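PDB 1O5Z: folylpolyglutamate synthase/dihydrofolate synthase from Thermotoga maritima, which probably catalyses the ATP-dependent addition of L-glutamate to dihydropteroate and to tetrahydrofolate polyglutamates, with magnesium as cofactor. Local coordinates for residues Val75-Tyr85 / Glu94-Tyr102; Asp107-Met115 / Ala138-Lys147. All blocks are in the same frame, centred on the assembly; numbering follows the deposited sequence.

Interaction 1: residues Val75-Tyr85 / Glu94-Tyr102; sequences VSQGYRVGSYY and ERIRLNEEY
Tyr85 and Arg97 stack across the antiparallel beta hairpin of strands 81-84 and 96-98, near one edge of the central sheet of the Mur ligase middle domain. The guanidinium of Arg97 lies over one face of the Tyr85 ring, with planes 29° apart. This is an off-centre cation-pi contact, with Arg97 CZ 4.0 Å from the ring centroid. Tyr102 covers the opposite face of the guanidinium. Arg97 NE and NH2 both bond to Glu94 O, and NH1 forms a salt bridge with Glu100 OE1; these in-plane partners fix the rotation of the group. The extended Arg97 chain, with CG anti to the carbonyl carbon (chi1 -44°), runs past Ser83 OG to the ring. Val81 N gives a nearly straight bond to Asn99 OD1 (174°), and Val81 O accepts from Asn99 N, so side chain and backbone of Asn99 both hold Val81. A type I' turn from Leu98 to Glu101 places Asn99 and Glu100. Arg80 lays its guanidinium on the methyls of Leu98, and its NH1 points to Lys147 O, a probable hydrogen bond. Glu100 OE2 takes two hydroxyls from opposite faces of its carboxylate plane: Ser83 OG at 2.7 Å and Tyr85 OH at 2.6 Å.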
loop_
_atom_site.group_PDB
_atom_site.type_symbol
_atom_site.label_atom_id
_atom_site.label_comp_id
_atom_site.label_asym_id
_atom_site.label_seq_id
_atom_site.Cartn_x
_atom_site.Cartn_y
_atom_site.Cartn_z
ATOM N N VAL A 75 12.337 12.249 -1.066
ATOM C CA VAL A 75 13.568 11.636 -1.610
ATOM C C VAL A 75 14.129 12.470 -2.784
ATOM O O VAL A 75 15.307 12.715 -2.820
ATOM C CB VAL A 75 13.368 10.169 -2.015
ATOM C CG1 VAL A 75 14.536 9.663 -2.926
ATOM C CG2 VAL A 75 13.260 9.323 -0.757
ATOM N N SER A 76 13.267 12.932 -3.697
ATOM C CA SER A 76 13.706 13.817 -4.778
ATOM C C SER A 76 14.255 15.098 -4.229
ATOM O O SER A 76 15.155 15.631 -4.844
ATOM C CB SER A 76 12.612 14.205 -5.771
ATOM O OG SER A 76 11.912 13.072 -6.165
ATOM N N GLN A 77 13.701 15.616 -3.117
ATOM C CA GLN A 77 14.164 16.886 -2.567
ATOM C C GLN A 77 15.509 16.720 -1.909
ATOM O O GLN A 77 16.206 17.702 -1.608
ATOM C CB GLN A 77 13.160 17.470 -1.594
ATOM C CG GLN A 77 13.537 18.835 -1.062
ATOM C CD GLN A 77 13.766 19.854 -2.161
ATOM O OE1 GLN A 77 12.976 19.942 -3.105
ATOM N NE2 GLN A 77 14.825 20.657 -2.030
ATOM N N GLY A 78 15.908 15.470 -1.755
ATOM C CA GLY A 78 17.220 15.147 -1.230
ATOM C C GLY A 78 17.216 14.868 0.254
ATOM O O GLY A 78 18.286 14.766 0.842
ATOM N N TYR A 79 16.057 14.758 0.879
ATOM C CA TYR A 79 16.011 14.234 2.254
ATOM C C TYR A 79 16.400 12.747 2.312
ATOM O O TYR A 79 16.097 11.957 1.401
ATOM C CB TYR A 79 14.601 14.395 2.894
ATOM C CG TYR A 79 14.163 15.827 3.115
ATOM C CD1 TYR A 79 13.356 16.447 2.199
ATOM C CD2 TYR A 79 14.560 16.557 4.232
ATOM C CE1 TYR A 79 12.925 17.737 2.361
ATOM C CE2 TYR A 79 14.153 17.894 4.399
ATOM C CZ TYR A 79 13.320 18.459 3.434
ATOM O OH TYR A 79 12.841 19.740 3.504
ATOM N N ARG A 80 17.009 12.361 3.428
ATOM C CA ARG A 80 17.212 10.965 3.707
ATOM C C ARG A 80 15.917 10.469 4.344
ATOM O O ARG A 80 15.591 10.857 5.490
ATOM C CB ARG A 80 18.403 10.763 4.625
ATOM C CG ARG A 80 18.840 9.328 4.771
ATOM C CD ARG A 80 20.202 9.159 5.438
ATOM N NE ARG A 80 20.996 8.345 4.525
ATOM C CZ ARG A 80 21.528 7.161 4.776
ATOM N NH1 ARG A 80 21.479 6.608 5.960
ATOM N NH2 ARG A 80 22.161 6.539 3.818
ATOM N N VAL A 81 15.213 9.591 3.624
ATOM C CA VAL A 81 13.867 9.201 3.975
ATOM C C VAL A 81 13.761 7.715 4.291
ATOM O O VAL A 81 14.149 6.893 3.486
ATOM C CB VAL A 81 12.897 9.540 2.805
ATOM C CG1 VAL A 81 11.442 9.134 3.080
ATOM C CG2 VAL A 81 12.976 11.020 2.497
ATOM N N GLY A 82 13.213 7.375 5.458
ATOM C CA GLY A 82 12.754 6.019 5.715
ATOM C C GLY A 82 11.273 5.977 5.393
ATOM O O GLY A 82 10.554 6.929 5.618
ATOM N N SER A 83 10.805 4.894 4.813
ATOM C CA SER A 83 9.400 4.748 4.531
ATOM C C SER A 83 8.986 3.325 4.889
ATOM O O SER A 83 9.734 2.359 4.734
ATOM C CB SER A 83 9.072 5.112 3.063
ATOM O OG SER A 83 9.843 4.364 2.139
ATOM N N TYR A 84 7.781 3.256 5.440
ATOM C CA TYR A 84 7.245 2.059 6.095
ATOM C C TYR A 84 5.879 1.702 5.517
ATOM O O TYR A 84 4.979 2.509 5.602
ATOM C CB TYR A 84 7.156 2.255 7.609
ATOM C CG TYR A 84 6.741 1.006 8.278
ATOM C CD1 TYR A 84 7.440 -0.169 8.080
ATOM C CD2 TYR A 84 5.616 0.964 9.070
ATOM C CE1 TYR A 84 7.044 -1.352 8.691
ATOM C CE2 TYR A 84 5.202 -0.210 9.669
ATOM C CZ TYR A 84 5.916 -1.359 9.484
ATOM O OH TYR A 84 5.474 -2.527 10.078
ATOM N N TYR A 85 5.786 0.516 4.902
ATOM C CA TYR A 85 4.553 0.062 4.291
ATOM C C TYR A 85 4.113 -1.279 4.832
ATOM O O TYR A 85 4.880 -1.989 5.456
ATOM C CB TYR A 85 4.695 -0.035 2.780
ATOM C CG TYR A 85 5.235 1.216 2.113
ATOM C CD1 TYR A 85 6.597 1.485 2.094
ATOM C CD2 TYR A 85 4.386 2.121 1.479
ATOM C CE1 TYR A 85 7.090 2.614 1.439
ATOM C CE2 TYR A 85 4.886 3.261 0.847
ATOM C CZ TYR A 85 6.226 3.498 0.834
ATOM O OH TYR A 85 6.716 4.619 0.217
ATOM N N GLU A 94 9.716 -4.836 0.620
ATOM C CA GLU A 94 8.888 -3.665 0.274
ATOM C C GLU A 94 8.427 -2.827 1.486
ATOM O O GLU A 94 8.086 -1.629 1.368
ATOM C CB GLU A 94 7.600 -4.138 -0.438
ATOM C CG GLU A 94 7.788 -4.717 -1.814
ATOM C CD GLU A 94 6.583 -5.508 -2.287
ATOM O OE1 GLU A 94 5.443 -5.200 -1.862
ATOM O OE2 GLU A 94 6.779 -6.461 -3.074
ATOM N N ARG A 95 8.373 -3.470 2.649
ATOM C CA ARG A 95 7.785 -2.863 3.838
ATOM C C ARG A 95 8.666 -1.794 4.422
ATOM O O ARG A 95 8.175 -0.927 5.079
ATOM C CB ARG A 95 7.496 -3.928 4.928
ATOM C CG ARG A 95 6.431 -4.923 4.580
ATOM C CD ARG A 95 6.402 -6.096 5.468
ATOM N NE ARG A 95 5.366 -7.027 5.061
ATOM C CZ ARG A 95 4.137 -7.087 5.589
ATOM N NH1 ARG A 95 3.277 -7.985 5.109
ATOM N NH2 ARG A 95 3.764 -6.294 6.610
ATOM N N ILE A 96 9.979 -1.892 4.197
ATOM C CA ILE A 96 10.967 -0.982 4.824
ATOM C C ILE A 96 11.973 -0.498 3.786
ATOM O O ILE A 96 12.650 -1.285 3.157
ATOM C CB ILE A 96 11.706 -1.708 5.955
ATOM C CG1 ILE A 96 10.704 -2.360 6.921
ATOM C CG2 ILE A 96 12.581 -0.763 6.704
ATOM C CD1 ILE A 96 11.373 -3.177 7.984
ATOM N N ARG A 97 12.058 0.815 3.639
ATOM C CA ARG A 97 12.820 1.419 2.583
ATOM C C ARG A 97 13.629 2.576 3.096
ATOM O O ARG A 97 13.275 3.211 4.074
ATOM C CB ARG A 97 11.894 1.889 1.479
ATOM C CG ARG A 97 10.881 0.911 1.158
ATOM C CD ARG A 97 10.145 1.223 -0.116
ATOM N NE ARG A 97 9.002 0.330 -0.241
ATOM C CZ ARG A 97 8.048 0.452 -1.131
ATOM N NH1 ARG A 97 8.080 1.423 -2.045
ATOM N NH2 ARG A 97 7.072 -0.446 -1.140
ATOM N N LEU A 98 14.763 2.765 2.444
ATOM C CA LEU A 98 15.644 3.902 2.619
ATOM C C LEU A 98 15.752 4.537 1.234
ATOM O O LEU A 98 16.208 3.906 0.269
ATOM C CB LEU A 98 17.023 3.460 3.083
ATOM C CG LEU A 98 18.101 4.520 3.295
ATOM C CD1 LEU A 98 17.698 5.533 4.342
ATOM C CD2 LEU A 98 19.370 3.772 3.694
ATOM N N ASN A 99 15.254 5.760 1.160
ATOM C CA ASN A 99 15.269 6.518 -0.046
ATOM C C ASN A 99 14.593 5.692 -1.112
ATOM O O ASN A 99 14.995 5.672 -2.246
ATOM C CB ASN A 99 16.700 6.913 -0.381
ATOM C CG ASN A 99 17.312 7.830 0.699
ATOM O OD1 ASN A 99 16.578 8.538 1.361
ATOM N ND2 ASN A 99 18.645 7.856 0.818
ATOM N N GLU A 100 13.546 4.998 -0.687
ATOM C CA GLU A 100 12.691 4.208 -1.558
ATOM C C GLU A 100 13.379 2.992 -2.183
ATOM O O GLU A 100 12.898 2.417 -3.134
ATOM C CB GLU A 100 11.996 5.137 -2.559
ATOM C CG GLU A 100 10.799 5.868 -1.930
ATOM C CD GLU A 100 9.720 4.920 -1.496
ATOM O OE1 GLU A 100 9.399 3.968 -2.269
ATOM O OE2 GLU A 100 9.162 5.117 -0.410
ATOM N N GLU A 101 14.489 2.566 -1.607
ATOM C CA GLU A 101 15.086 1.310 -1.963
ATOM C C GLU A 101 14.725 0.322 -0.860
ATOM O O GLU A 101 14.797 0.663 0.277
ATOM C CB GLU A 101 16.589 1.456 -2.082
ATOM C CG GLU A 101 17.060 2.088 -3.375
ATOM C CD GLU A 101 16.596 1.296 -4.613
ATOM O OE1 GLU A 101 17.187 0.193 -4.889
ATOM O OE2 GLU A 101 15.637 1.769 -5.301
ATOM N N TYR A 102 14.343 -0.906 -1.210
ATOM C CA TYR A 102 13.988 -1.917 -0.206
ATOM C C TYR A 102 15.201 -2.244 0.681
ATOM O O TYR A 102 16.314 -2.409 0.227
ATOM C CB TYR A 102 13.502 -3.227 -0.826
ATOM C CG TYR A 102 12.346 -3.153 -1.800
ATOM C CD1 TYR A 102 12.022 -4.258 -2.586
ATOM C CD2 TYR A 102 11.572 -1.984 -1.949
ATOM C CE1 TYR A 102 10.979 -4.191 -3.522
ATOM C CE2 TYR A 102 10.528 -1.924 -2.851
ATOM C CZ TYR A 102 10.226 -3.008 -3.627
ATOM O OH TYR A 102 9.180 -2.896 -4.520
HETATM O O HOH W 1 20.467 9.982 1.858
HETATM O O HOH W 2 12.238 5.674 1.792
HETATM O O HOH W 3 4.958 -3.827 7.508
#

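Interaction 2: residues Asp107-Met115 / Ala138-Lys147; sequences DVVKIYETM and AMAFLYFAEK
Ile111 of helix 105-122 is a knob in a hole formed by Met139, Leu142, Tyr143 and Glu146 of helix 132-146. Its CB points toward that helix. CG2, anti to the backbone N, lies against Met139 CA at 3.8 Å and also meets Leu142 CD2 at 4.0 Å. CG1 takes the other branch, over CA and CB of Tyr143. At the tip, CD1 comes to the edge of the Tyr143 ring, 3.4 Å from CD1 of that tyrosine. One turn on, Met115 crosses Met139 at about a right angle, with Met115 SD 3.4 Å from Met139 CG. The Met115 and Leu142 side chains slide past each other in opposite directions, meeting at Met115 CG and Leu142 CD2; Met115 CE reaches Ala138 CB at 4.0 Å. One turn before Ile111, Asp107 OD2 also lies in the plane of the Tyr143 ring, at its edge. A water links this oxygen to Tyr143 OH. Lys147 NZ makes a weak, long salt bridge to Asp107 OD2 at 3.4 Å. The short helix segments cross at 104°, with axes 9.9 Å apart. This is steep helix-on-helix packing in the alpha/beta Mur ligase middle domain, where helix 132-146 packs on strand 96-98 with one side and on helix 105-122 with another.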
loop_
_atom_site.group_PDB
_atom_site.type_symbol
_atom_site.label_atom_id
_atom_site.label_comp_id
_atom_site.label_asym_id
_atom_site.label_seq_id
_atom_site.Cartn_x
_atom_site.Cartn_y
_atom_site.Cartn_z
ATOM N N ASP A 107 20.456 -6.435 5.900
ATOM C CA ASP A 107 20.041 -5.540 6.938
ATOM C C ASP A 107 18.848 -6.015 7.743
ATOM O O ASP A 107 18.738 -5.701 8.934
ATOM C CB ASP A 107 19.752 -4.165 6.361
ATOM C CG ASP A 107 21.039 -3.367 6.110
ATOM O OD1 ASP A 107 22.127 -3.775 6.608
ATOM O OD2 ASP A 107 21.039 -2.317 5.428
ATOM N N VAL A 108 17.932 -6.729 7.112
ATOM C CA VAL A 108 16.824 -7.276 7.840
ATOM C C VAL A 108 17.416 -8.226 8.902
ATOM O O VAL A 108 17.052 -8.188 10.078
ATOM C CB VAL A 108 15.885 -8.046 6.923
ATOM C CG1 VAL A 108 14.976 -9.012 7.767
ATOM C CG2 VAL A 108 15.072 -7.095 6.019
ATOM N N VAL A 109 18.343 -9.059 8.463
ATOM C CA VAL A 109 19.029 -9.988 9.357
ATOM C C VAL A 109 19.731 -9.215 10.487
ATOM O O VAL A 109 19.588 -9.558 11.654
ATOM C CB VAL A 109 20.002 -10.877 8.563
ATOM C CG1 VAL A 109 20.920 -11.694 9.480
ATOM C CG2 VAL A 109 19.251 -11.815 7.718
ATOM N N LYS A 110 20.434 -8.144 10.132
ATOM C CA LYS A 110 21.142 -7.314 11.118
ATOM C C LYS A 110 20.224 -6.698 12.158
ATOM O O LYS A 110 20.484 -6.801 13.349
ATOM C CB LYS A 110 21.953 -6.199 10.432
ATOM C CG LYS A 110 23.347 -6.661 9.866
ATOM C CD LYS A 110 23.940 -5.556 8.939
ATOM C CE LYS A 110 25.484 -5.516 8.957
ATOM N NZ LYS A 110 26.019 -4.102 9.253
ATOM N N ILE A 111 19.176 -6.022 11.715
ATOM C CA ILE A 111 18.232 -5.463 12.648
ATOM C C ILE A 111 17.583 -6.555 13.487
ATOM O O ILE A 111 17.431 -6.395 14.692
ATOM C CB ILE A 111 17.182 -4.572 11.969
ATOM C CG1 ILE A 111 17.713 -3.130 11.826
ATOM C CG2 ILE A 111 15.901 -4.426 12.831
ATOM C CD1 ILE A 111 18.227 -2.915 10.557
ATOM N N TYR A 112 17.239 -7.678 12.885
ATOM C CA TYR A 112 16.703 -8.749 13.671
ATOM C C TYR A 112 17.705 -9.226 14.780
ATOM O O TYR A 112 17.331 -9.422 15.906
ATOM C CB TYR A 112 16.285 -9.919 12.782
ATOM C CG TYR A 112 15.864 -11.046 13.641
ATOM C CD1 TYR A 112 14.601 -11.061 14.221
ATOM C CD2 TYR A 112 16.756 -12.042 13.964
ATOM C CE1 TYR A 112 14.241 -12.077 15.056
ATOM C CE2 TYR A 112 16.418 -13.038 14.784
ATOM C CZ TYR A 112 15.157 -13.056 15.336
ATOM O OH TYR A 112 14.850 -14.089 16.206
ATOM N N GLU A 113 18.962 -9.402 14.451
ATOM C CA GLU A 113 19.928 -9.849 15.425
ATOM C C GLU A 113 20.126 -8.869 16.576
ATOM O O GLU A 113 20.223 -9.274 17.729
ATOM C CB GLU A 113 21.210 -10.175 14.720
ATOM C CG GLU A 113 21.037 -11.521 14.068
ATOM C CD GLU A 113 22.224 -11.953 13.230
ATOM O OE1 GLU A 113 23.186 -11.128 13.026
ATOM O OE2 GLU A 113 22.170 -13.141 12.772
ATOM N N THR A 114 20.110 -7.582 16.267
ATOM C CA THR A 114 19.977 -6.535 17.300
ATOM C C THR A 114 18.784 -6.681 18.258
ATOM O O THR A 114 18.967 -6.567 19.471
ATOM C CB THR A 114 19.929 -5.186 16.628
ATOM O OG1 THR A 114 21.112 -5.073 15.838
ATOM C CG2 THR A 114 20.046 -4.059 17.640
ATOM N N MET A 115 17.603 -6.963 17.727
ATOM C CA MET A 115 16.369 -7.076 18.529
ATOM C C MET A 115 16.190 -8.427 19.216
ATOM O O MET A 115 15.498 -8.513 20.219
ATOM C CB MET A 115 15.161 -6.863 17.625
ATOM C CG MET A 115 15.152 -5.527 16.973
ATOM S SD MET A 115 13.900 -5.415 15.680
ATOM C CE MET A 115 12.448 -5.686 16.676
ATOM N N ALA A 138 8.770 -2.116 14.646
ATOM C CA ALA A 138 9.911 -1.762 15.471
ATOM C C ALA A 138 11.216 -1.937 14.684
ATOM O O ALA A 138 12.188 -1.161 14.857
ATOM C CB ALA A 138 9.900 -2.598 16.739
ATOM N N MET A 139 11.247 -2.986 13.854
ATOM C CA MET A 139 12.351 -3.181 12.941
ATOM C C MET A 139 12.541 -1.978 12.033
ATOM O O MET A 139 13.634 -1.504 11.862
ATOM C CB MET A 139 12.096 -4.372 12.061
ATOM C CG MET A 139 12.277 -5.723 12.733
ATOM S SD MET A 139 12.088 -7.103 11.517
ATOM C CE MET A 139 12.927 -6.368 10.060
ATOM N N ALA A 140 11.458 -1.490 11.426
ATOM C CA ALA A 140 11.552 -0.309 10.603
ATOM C C ALA A 140 12.059 0.861 11.400
ATOM O O ALA A 140 12.980 1.516 10.987
ATOM C CB ALA A 140 10.229 -0.004 10.008
ATOM N N PHE A 141 11.470 1.118 12.563
ATOM C CA PHE A 141 11.889 2.255 13.394
ATOM C C PHE A 141 13.354 2.201 13.748
ATOM O O PHE A 141 14.048 3.204 13.725
ATOM C CB PHE A 141 11.099 2.331 14.686
ATOM C CG PHE A 141 9.729 2.907 14.540
ATOM C CD1 PHE A 141 8.649 2.287 15.148
ATOM C CD2 PHE A 141 9.516 4.111 13.870
ATOM C CE1 PHE A 141 7.326 2.813 15.026
ATOM C CE2 PHE A 141 8.230 4.648 13.781
ATOM C CZ PHE A 141 7.130 3.989 14.375
ATOM N N LEU A 142 13.812 1.017 14.101
ATOM C CA LEU A 142 15.213 0.813 14.466
ATOM C C LEU A 142 16.117 1.041 13.244
ATOM O O LEU A 142 17.144 1.689 13.312
ATOM C CB LEU A 142 15.378 -0.629 14.982
ATOM C CG LEU A 142 16.733 -0.966 15.566
ATOM C CD1 LEU A 142 17.120 0.075 16.555
ATOM C CD2 LEU A 142 16.769 -2.374 16.185
ATOM N N TYR A 143 15.699 0.500 12.107
ATOM C CA TYR A 143 16.457 0.626 10.883
ATOM C C TYR A 143 16.612 2.112 10.499
ATOM O O TYR A 143 17.691 2.560 10.193
ATOM C CB TYR A 143 15.737 -0.155 9.804
ATOM C CG TYR A 143 16.299 -0.041 8.435
ATOM C CD1 TYR A 143 17.441 -0.724 8.081
ATOM C CD2 TYR A 143 15.625 0.677 7.444
ATOM C CE1 TYR A 143 17.933 -0.668 6.811
ATOM C CE2 TYR A 143 16.102 0.735 6.169
ATOM C CZ TYR A 143 17.248 0.042 5.847
ATOM O OH TYR A 143 17.750 0.081 4.582
ATOM N N PHE A 144 15.511 2.853 10.537
ATOM C CA PHE A 144 15.534 4.257 10.267
ATOM C C PHE A 144 16.472 4.971 11.178
ATOM O O PHE A 144 17.129 5.892 10.738
ATOM C CB PHE A 144 14.131 4.861 10.397
ATOM C CG PHE A 144 13.125 4.250 9.492
ATOM C CD1 PHE A 144 13.492 3.691 8.264
ATOM C CD2 PHE A 144 11.789 4.243 9.844
ATOM C CE1 PHE A 144 12.549 3.111 7.418
ATOM C CE2 PHE A 144 10.838 3.677 8.999
ATOM C CZ PHE A 144 11.237 3.107 7.762
ATOM N N ALA A 145 16.506 4.589 12.444
ATOM C CA ALA A 145 17.479 5.139 13.387
ATOM C C ALA A 145 18.931 4.732 13.024
ATOM O O ALA A 145 19.827 5.582 12.954
ATOM C CB ALA A 145 17.149 4.693 14.830
ATOM N N GLU A 146 19.173 3.445 12.766
ATOM C CA GLU A 146 20.531 3.010 12.470
ATOM C C GLU A 146 20.946 3.749 11.186
ATOM O O GLU A 146 22.106 4.086 11.020
ATOM C CB GLU A 146 20.713 1.459 12.416
ATOM C CG GLU A 146 19.919 0.649 13.474
ATOM C CD GLU A 146 20.668 -0.431 14.327
ATOM O OE1 GLU A 146 20.834 -0.157 15.562
ATOM O OE2 GLU A 146 21.032 -1.580 13.862
ATOM N N LYS A 147 20.011 4.081 10.307
ATOM C CA LYS A 147 20.387 4.740 9.052
ATOM C C LYS A 147 20.417 6.262 9.147
ATOM O O LYS A 147 20.653 6.929 8.136
ATOM C CB LYS A 147 19.433 4.351 7.904
ATOM C CG LYS A 147 19.549 2.914 7.471
ATOM C CD LYS A 147 20.892 2.635 6.841
ATOM C CE LYS A 147 20.962 1.187 6.371
ATOM N NZ LYS A 147 22.282 0.823 5.744
HETATM O O HOH W 4 19.201 -2.013 3.716
#

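How the interactions relate
From the N terminus, helix 63-77 leads into strand 81-84. Interaction 1 then closes the short loop between this strand and strand 96-98. Strand 101-102 follows at the sheet edge and runs on into helix 105-122. Interaction 2 closes a second loop when helix 132-146 packs against that helix. The two loops lie in series, neither nested nor crossed. Their centres are 14 Å apart, and the contacts touch directly. Gly82 CA and Arg97 O of the hairpin both meet Phe144 CE1, and Tyr84 packs on Ala140. Helix 132-146 thus joins the hairpin to helix 105-122. After it, the chain enters strand 151-155, which pairs in parallel with strand 81-84.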